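Local coordinates for protein alcohol dehydrogenase (Escherichia coli, PDB 5VM2) that probably works as a zinc-containing, NAD(P)-dependent alcohol dehydrogenase whose substrate is unknown, and is involved in membrane biogenesis, at residues A124-H127 with Y128-H131; S274-F278 with L279-R283. One frame throughout, in Å; residues are numbered along the deposited sequence.

Interaction 1: A124-H127 with Y128-H131; sequences ALTH and YLCH
Leu129 lays its CD2 methyl over the preceding loop, 4.0 Å from CA of Ala124 and 4.1 Å from CG2 of Thr126. With CG set between the backbone N and the carbonyl carbon (chi1 63°), the leucine leans back over the bend and does not follow the strand forward. CB of Leu129 also lies near the Thr126 methyl.

The loop can meet it because it folds tightly here. Leu125 is the centre of an inverse gamma turn, marked by a weak bond from Thr126 N to Ala124 O of 2.8 Å. Thr126 then splits its two branches: CG2 faces Leu129 and comes within 3.4 Å of Tyr128 O, while OG1, anti to its own N (chi1 180°), hydrogen-bonds Ser4 O in the N-terminal strand. At the corner, Tyr128 turns its ring back against its predecessor: His127 O sits over one face, and the ring atom CD2 lies 3.6 Å from CB of His127. The imidazole of His127 leads away, making an edge-to-face stack with Tyr321.

This is the entry into strand 128-132 of the GroES-like domain, where His127 and Leu129 bond through their backbones to Val33 and Ile31 of the neighbouring antiparallel strand. The side chain of Ala124 is about 10 Å from the bound magnesium, which His65, Glu66 and Glu152 hold. No hydrogen bond joins loop to strand entry: methyl packing makes the local contact, and polar grip comes from Ser4 and from Asn3, whose ND2 bonds Tyr128 O and whose OD1 weakly bonds Thr126 OG1 and His127 N.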
loop_
_atom_site.group_PDB
_atom_site.type_symbol
_atom_site.label_atom_id
_atom_site.label_comp_id
_atom_site.label_asym_id
_atom_site.label_seq_id
_atom_site.Cartn_x
_atom_site.Cartn_y
_atom_site.Cartn_z
ATOM N N ALA A 124 2.464 13.360 -4.290
ATOM C CA ALA A 124 1.779 13.802 -3.083
ATOM C C ALA A 124 2.667 14.677 -2.211
ATOM O O ALA A 124 2.156 15.399 -1.348
ATOM C CB ALA A 124 1.286 12.595 -2.285
ATOM N N LEU A 125 3.984 14.628 -2.416
ATOM C CA LEU A 125 4.933 15.458 -1.673
ATOM C C LEU A 125 4.835 16.892 -2.186
ATOM O O LEU A 125 5.604 17.345 -3.037
ATOM C CB LEU A 125 6.347 14.906 -1.804
ATOM C CG LEU A 125 6.556 13.556 -1.115
ATOM C CD1 LEU A 125 7.884 12.933 -1.518
ATOM C CD2 LEU A 125 6.475 13.719 0.393
ATOM N N THR A 126 3.850 17.610 -1.654
ATOM C CA THR A 126 3.613 19.011 -1.974
ATOM C C THR A 126 2.712 19.569 -0.885
ATOM O O THR A 126 2.078 18.815 -0.143
ATOM C CB THR A 126 2.976 19.180 -3.361
ATOM O OG1 THR A 126 2.754 20.573 -3.636
ATOM C CG2 THR A 126 1.656 18.434 -3.435
ATOM N N HIS A 127 2.676 20.898 -0.777
ATOM C CA HIS A 127 1.829 21.505 0.244
ATOM C C HIS A 127 0.360 21.491 -0.157
ATOM O O HIS A 127 -0.510 21.360 0.711
ATOM C CB HIS A 127 2.280 22.939 0.537
ATOM C CG HIS A 127 3.546 23.024 1.329
ATOM N ND1 HIS A 127 3.617 22.672 2.660
ATOM C CD2 HIS A 127 4.792 23.427 0.980
ATOM C CE1 HIS A 127 4.853 22.847 3.095
ATOM N NE2 HIS A 127 5.585 23.305 2.096
ATOM N N TYR A 128 0.068 21.604 -1.451
ATOM C CA TYR A 128 -1.296 21.722 -1.944
ATOM C C TYR A 128 -1.465 20.862 -3.185
ATOM O O TYR A 128 -0.618 20.884 -4.082
ATOM C CB TYR A 128 -1.644 23.180 -2.284
ATOM C CG TYR A 128 -1.664 24.109 -1.092
ATOM C CD1 TYR A 128 -2.815 24.264 -0.331
ATOM C CD2 TYR A 128 -0.532 24.821 -0.721
ATOM C CE1 TYR A 128 -2.840 25.110 0.767
ATOM C CE2 TYR A 128 -0.545 25.669 0.378
ATOM C CZ TYR A 128 -1.703 25.809 1.116
ATOM O OH TYR A 128 -1.728 26.648 2.208
ATOM N N LEU A 129 -2.567 20.116 -3.237
ATOM C CA LEU A 129 -2.897 19.340 -4.425
ATOM C C LEU A 129 -4.410 19.272 -4.583
ATOM O O LEU A 129 -5.167 19.496 -3.634
ATOM C CB LEU A 129 -2.288 17.928 -4.371
ATOM C CG LEU A 129 -2.698 16.913 -3.299
ATOM C CD1 LEU A 129 -3.991 16.180 -3.653
ATOM C CD2 LEU A 129 -1.579 15.904 -3.086
ATOM N N CYS A 130 -4.838 18.948 -5.799
ATOM C CA CYS A 130 -6.247 18.799 -6.129
ATOM C C CYS A 130 -6.553 17.342 -6.437
ATOM O O CYS A 130 -5.725 16.633 -7.017
ATOM C CB CYS A 130 -6.628 19.676 -7.321
ATOM S SG CYS A 130 -6.474 21.442 -6.990
ATOM N N HIS A 131 -7.746 16.898 -6.045
ATOM C CA HIS A 131 -8.149 15.521 -6.265
ATOM C C HIS A 131 -9.643 15.487 -6.537
ATOM O O HIS A 131 -10.386 16.295 -5.963
ATOM C CB HIS A 131 -7.815 14.626 -5.065
ATOM C CG HIS A 131 -7.643 13.183 -5.422
ATOM N ND1 HIS A 131 -6.713 12.752 -6.344
ATOM C CD2 HIS A 131 -8.288 12.073 -4.992
ATOM C CE1 HIS A 131 -6.790 11.438 -6.464
ATOM N NE2 HIS A 131 -7.737 11.001 -5.652
#

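Interaction 2: S274-F278 with L279-R283; sequences SAINF and LKINR
Two overlapping beta turns shape residues 277-281, in the loop between the last two strands of the parallel Rossmann-type sheet, and Phe278, Asn277 and Ile281 bury the most surface in them. Asn277 contributes two oxygens to the first turn. Asn277 O takes a weak bond from Lys280 N (3.2 Å), and Asn277 OD1 a second weak one from Lys280 N (3.3 Å). The carboxamide reaches there because CG stands anti to the backbone N (chi1 -174°), which brings OD1 alongside CB of Leu279; ND2 is held from outside by the hydroxyl of Tyr256.

The second turn closes with Ile281 N bonding to Phe278 O at 3.0 Å. That donor stands well above the carbonyl plane, 67° out of it, and so not on a lone pair.

On the other side of the backbone the chemistry is apolar. Ile276 places CG2 over the centre of the Phe278 ring, 3.7 Å above its plane, and both Phe278 and Ile281 touch Ile287 of strand 286-290. Ile281 meets the ring obliquely, its CD1 lying 3.6 Å from Phe278 CD1.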
loop_
_atom_site.group_PDB
_atom_site.type_symbol
_atom_site.label_atom_id
_atom_site.label_comp_id
_atom_site.label_asym_id
_atom_site.label_seq_id
_atom_site.Cartn_x
_atom_site.Cartn_y
_atom_site.Cartn_z
ATOM N N SER A 274 9.960 -16.022 -11.935
ATOM C CA SER A 274 10.079 -16.999 -10.861
ATOM C C SER A 274 9.636 -18.361 -11.370
ATOM O O SER A 274 8.550 -18.486 -11.944
ATOM C CB SER A 274 9.242 -16.589 -9.643
ATOM O OG SER A 274 7.867 -16.514 -9.975
ATOM N N ALA A 275 10.473 -19.375 -11.156
ATOM C CA ALA A 275 10.176 -20.731 -11.604
ATOM C C ALA A 275 9.155 -21.374 -10.670
ATOM O O ALA A 275 9.420 -21.551 -9.476
ATOM C CB ALA A 275 11.456 -21.563 -11.664
ATOM N N ILE A 276 7.991 -21.727 -11.212
ATOM C CA ILE A 276 6.894 -22.293 -10.434
ATOM C C ILE A 276 6.839 -23.795 -10.675
ATOM O O ILE A 276 6.890 -24.254 -11.825
ATOM C CB ILE A 276 5.554 -21.632 -10.797
ATOM C CG1 ILE A 276 5.577 -20.139 -10.460
ATOM C CG2 ILE A 276 4.400 -22.332 -10.078
ATOM C CD1 ILE A 276 6.177 -19.819 -9.104
ATOM N N ASN A 277 6.736 -24.564 -9.594
ATOM C CA ASN A 277 6.593 -26.017 -9.679
ATOM C C ASN A 277 5.101 -26.335 -9.688
ATOM O O ASN A 277 4.477 -26.534 -8.643
ATOM C CB ASN A 277 7.319 -26.697 -8.524
ATOM C CG ASN A 277 7.323 -28.214 -8.639
ATOM O OD1 ASN A 277 6.509 -28.803 -9.349
ATOM N ND2 ASN A 277 8.248 -28.853 -7.933
ATOM N N PHE A 278 4.524 -26.397 -10.894
ATOM C CA PHE A 278 3.088 -26.638 -11.010
ATOM C C PHE A 278 2.706 -28.057 -10.611
ATOM O O PHE A 278 1.553 -28.298 -10.230
ATOM C CB PHE A 278 2.616 -26.332 -12.430
ATOM C CG PHE A 278 2.402 -24.870 -12.675
ATOM C CD1 PHE A 278 1.396 -24.191 -12.008
ATOM C CD2 PHE A 278 3.220 -24.168 -13.543
ATOM C CE1 PHE A 278 1.199 -22.832 -12.206
ATOM C CE2 PHE A 278 3.029 -22.811 -13.756
ATOM C CZ PHE A 278 2.016 -22.141 -13.087
ATOM N N LEU A 279 3.644 -29.004 -10.691
ATOM C CA LEU A 279 3.363 -30.359 -10.233
ATOM C C LEU A 279 2.926 -30.362 -8.772
ATOM O O LEU A 279 2.003 -31.091 -8.394
ATOM C CB LEU A 279 4.592 -31.248 -10.435
ATOM C CG LEU A 279 4.464 -32.719 -10.033
ATOM C CD1 LEU A 279 3.201 -33.337 -10.614
ATOM C CD2 LEU A 279 5.693 -33.505 -10.464
ATOM N N LYS A 280 3.562 -29.531 -7.942
ATOM C CA LYS A 280 3.224 -29.472 -6.525
ATOM C C LYS A 280 1.839 -28.885 -6.279
ATOM O O LYS A 280 1.272 -29.100 -5.203
ATOM C CB LYS A 280 4.275 -28.650 -5.774
ATOM C CG LYS A 280 4.376 -28.963 -4.285
ATOM C CD LYS A 280 5.254 -30.183 -4.033
ATOM C CE LYS A 280 5.005 -30.777 -2.652
ATOM N NZ LYS A 280 5.130 -29.774 -1.559
ATOM N N ILE A 281 1.284 -28.149 -7.241
ATOM C CA ILE A 281 -0.019 -27.518 -7.064
ATOM C C ILE A 281 -0.954 -27.959 -8.180
ATOM O O ILE A 281 -1.813 -27.189 -8.624
ATOM C CB ILE A 281 0.110 -25.986 -7.037
ATOM C CG1 ILE A 281 0.887 -25.496 -8.262
ATOM C CG2 ILE A 281 0.790 -25.528 -5.760
ATOM C CD1 ILE A 281 0.814 -23.993 -8.468
ATOM N N ASN A 282 -0.803 -29.204 -8.636
ATOM C CA ASN A 282 -1.573 -29.682 -9.778
ATOM C C ASN A 282 -3.036 -29.953 -9.454
ATOM O O ASN A 282 -3.819 -30.182 -10.384
ATOM C CB ASN A 282 -0.932 -30.949 -10.349
ATOM C CG ASN A 282 -1.024 -32.134 -9.402
ATOM O OD1 ASN A 282 -1.199 -31.975 -8.195
ATOM N ND2 ASN A 282 -0.897 -33.334 -9.954
ATOM N N ARG A 283 -3.431 -29.930 -8.185
ATOM C CA ARG A 283 -4.803 -30.266 -7.806
ATOM C C ARG A 283 -5.634 -29.004 -7.567
ATOM O O ARG A 283 -6.137 -28.740 -6.471
ATOM C CB ARG A 283 -4.802 -31.185 -6.592
ATOM C CG ARG A 283 -4.466 -32.621 -6.968
ATOM C CD ARG A 283 -4.633 -33.580 -5.809
ATOM N NE ARG A 283 -4.641 -34.973 -6.249
ATOM C CZ ARG A 283 -3.560 -35.644 -6.639
ATOM N NH1 ARG A 283 -2.371 -35.053 -6.645
ATOM N NH2 ARG A 283 -3.667 -36.909 -7.023
#

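In the fold
Interaction 1 is a bend that runs into a strand, interaction 2 a loop that stops short of one; they belong to different halves of the enzyme, with centres 45 Å apart on opposite sides of the chain's centre. Interaction 1 is mostly buried and feeds the mixed sheet of the GroES-like domain; interaction 2 lies at the surface, ahead of strand 286-290 at one margin of the parallel sheet. Their chemistry differs accordingly. The buried bend relies on aliphatic packing across its corner and on polar partners from neighbouring strands, whereas the surface loop ties itself with its own backbone turn bonds, aided by an asparagine side chain, several of these bonds being weak, and sets Phe278 and Ile281 against strand 286-290.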